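Local coordinates for protein Dot/Icm T4SS effector (Legionella pneumophila subsp. pneumophila, PDB 4HFV) that is a putative effector of the Dot/Icm type IV secretion system whose molecular function is unknown, at residues 99-102 / 103-106. Residues are numbered along the deposited sequence; the frame is centred on the assembly and turned at random.
Sequences NSDF and YKSL
Ser100, the N-cap residue of helix 101-109, turns its hydroxyl back onto the first turn and accepts from the Tyr103 amide. The capping bond, Tyr103 N to Ser100 OG, is 2.9 Å long with an angle of 162° at the hydrogen. OG stands anti to the backbone N (chi1 156°), and this rotation brings it nearly in line with the Tyr103 N-H. Ser100 OG then lies 3.3 Å from Tyr103 CB. The carbonyl of the same serine starts the helical ladder, Ser100 O taking Lys104 N at 3.0 Å. A citrate, probably from the crystallisation liquor, also bonds to Ser100 OG and to Phe102 N, consistent with the N-terminal end of a helix attracting an anion.

A turn apart on the same helix, Phe102 and Leu106 meet at an angle: Leu106 CG lies over a face of the phenyl ring, and the closest side-chain approach is 4.0 Å from Leu106 CD1 to Phe102 CE2. The ring reaches Ile20 of helix 9-27, Leu56 of helix 49-64 and Ile88 of helix 70-90, while Tyr103 packs on Arg85, Ile88 and Ala89; the short helix is thereby fixed against three longer ones.

On the exposed flank, Asp101 and Lys104 run side by side in the same direction. Asp101 OD1 is 3.6 Å from Lys104 CE but 4.1 Å from Lys104 NZ, too far for a salt bridge, though the opposite charges may still attract.

Ser105 folds its OG between its own backbone N and carbonyl carbon, facing the preceding turn. Ser105 OG donates to Phe102 O at 2.8 Å, meeting the carbonyl oxygen at a C=O...OG angle of 122°. That same Phe102 O accepts the helical bond from Leu106 N at 2.9 Å.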
loop_
_atom_site.group_PDB
_atom_site.type_symbol
_atom_site.label_atom_id
_atom_site.label_comp_id
_atom_site.label_asym_id
_atom_site.label_seq_id
_atom_site.Cartn_x
_atom_site.Cartn_y
_atom_site.Cartn_z
ATOM N N ASN A 99 -27.654 -3.678 -19.341
ATOM C CA ASN A 99 -28.071 -2.859 -20.460
ATOM C C ASN A 99 -26.974 -2.510 -21.430
ATOM O O ASN A 99 -27.260 -2.200 -22.563
ATOM C CB ASN A 99 -28.764 -1.588 -19.976
ATOM C CG ASN A 99 -30.176 -1.867 -19.524
ATOM O OD1 ASN A 99 -31.034 -2.240 -20.330
ATOM N ND2 ASN A 99 -30.421 -1.715 -18.230
ATOM N N SER A 100 -25.723 -2.527 -20.960
ATOM C CA SER A 100 -24.532 -2.327 -21.801
ATOM C C SER A 100 -24.064 -3.691 -22.315
ATOM O O SER A 100 -23.705 -4.579 -21.524
ATOM C CB SER A 100 -23.413 -1.641 -20.974
ATOM O OG SER A 100 -22.120 -1.912 -21.506
ATOM N N ASP A 101 -24.119 -3.884 -23.625
ATOM C CA ASP A 101 -23.601 -5.111 -24.241
ATOM C C ASP A 101 -22.098 -5.290 -23.919
ATOM O O ASP A 101 -21.615 -6.425 -23.777
ATOM C CB ASP A 101 -23.812 -5.111 -25.774
ATOM C CG ASP A 101 -25.208 -5.581 -26.205
ATOM O OD1 ASP A 101 -26.090 -5.792 -25.360
ATOM O OD2 ASP A 101 -25.409 -5.746 -27.442
ATOM N N PHE A 102 -21.330 -4.204 -23.841
ATOM C CA PHE A 102 -19.890 -4.338 -23.548
ATOM C C PHE A 102 -19.684 -4.811 -22.121
ATOM O O PHE A 102 -18.824 -5.683 -21.842
ATOM C CB PHE A 102 -19.130 -3.032 -23.823
ATOM C CG PHE A 102 -17.634 -3.193 -23.877
ATOM C CD1 PHE A 102 -17.036 -3.999 -24.852
ATOM C CD2 PHE A 102 -16.820 -2.492 -22.991
ATOM C CE1 PHE A 102 -15.627 -4.128 -24.918
ATOM C CE2 PHE A 102 -15.420 -2.602 -23.039
ATOM C CZ PHE A 102 -14.814 -3.422 -24.002
ATOM N N TYR A 103 -20.501 -4.286 -21.216
ATOM C CA TYR A 103 -20.490 -4.747 -19.841
ATOM C C TYR A 103 -20.773 -6.235 -19.781
ATOM O O TYR A 103 -20.053 -7.013 -19.152
ATOM C CB TYR A 103 -21.540 -3.999 -19.013
ATOM C CG TYR A 103 -21.587 -4.462 -17.553
ATOM C CD1 TYR A 103 -20.775 -3.861 -16.585
ATOM C CD2 TYR A 103 -22.438 -5.503 -17.159
ATOM C CE1 TYR A 103 -20.818 -4.268 -15.237
ATOM C CE2 TYR A 103 -22.491 -5.924 -15.821
ATOM C CZ TYR A 103 -21.704 -5.307 -14.870
ATOM O OH TYR A 103 -21.745 -5.724 -13.572
ATOM N N LYS A 104 -21.842 -6.650 -20.455
ATOM C CA LYS A 104 -22.177 -8.056 -20.505
ATOM C C LYS A 104 -21.034 -8.918 -21.015
ATOM O O LYS A 104 -20.823 -10.029 -20.510
ATOM C CB LYS A 104 -23.383 -8.289 -21.389
ATOM C CG LYS A 104 -24.668 -8.005 -20.710
ATOM C CD LYS A 104 -25.836 -8.810 -21.354
ATOM C CE LYS A 104 -26.289 -8.239 -22.674
ATOM N NZ LYS A 104 -27.530 -8.974 -23.211
ATOM N N SER A 105 -20.346 -8.425 -22.042
ATOM C CA SER A 105 -19.231 -9.133 -22.648
ATOM C C SER A 105 -18.050 -9.277 -21.680
ATOM O O SER A 105 -17.357 -10.322 -21.663
ATOM C CB SER A 105 -18.810 -8.443 -23.963
ATOM O OG SER A 105 -17.841 -7.404 -23.749
ATOM N N LEU A 106 -17.860 -8.266 -20.815
ATOM C CA LEU A 106 -16.824 -8.363 -19.813
ATOM C C LEU A 106 -17.190 -9.416 -18.758
ATOM O O LEU A 106 -16.341 -10.206 -18.369
ATOM C CB LEU A 106 -16.552 -6.987 -19.172
ATOM C CG LEU A 106 -15.963 -6.023 -20.182
ATOM C CD1 LEU A 106 -15.931 -4.610 -19.622
ATOM C CD2 LEU A 106 -14.571 -6.448 -20.578
#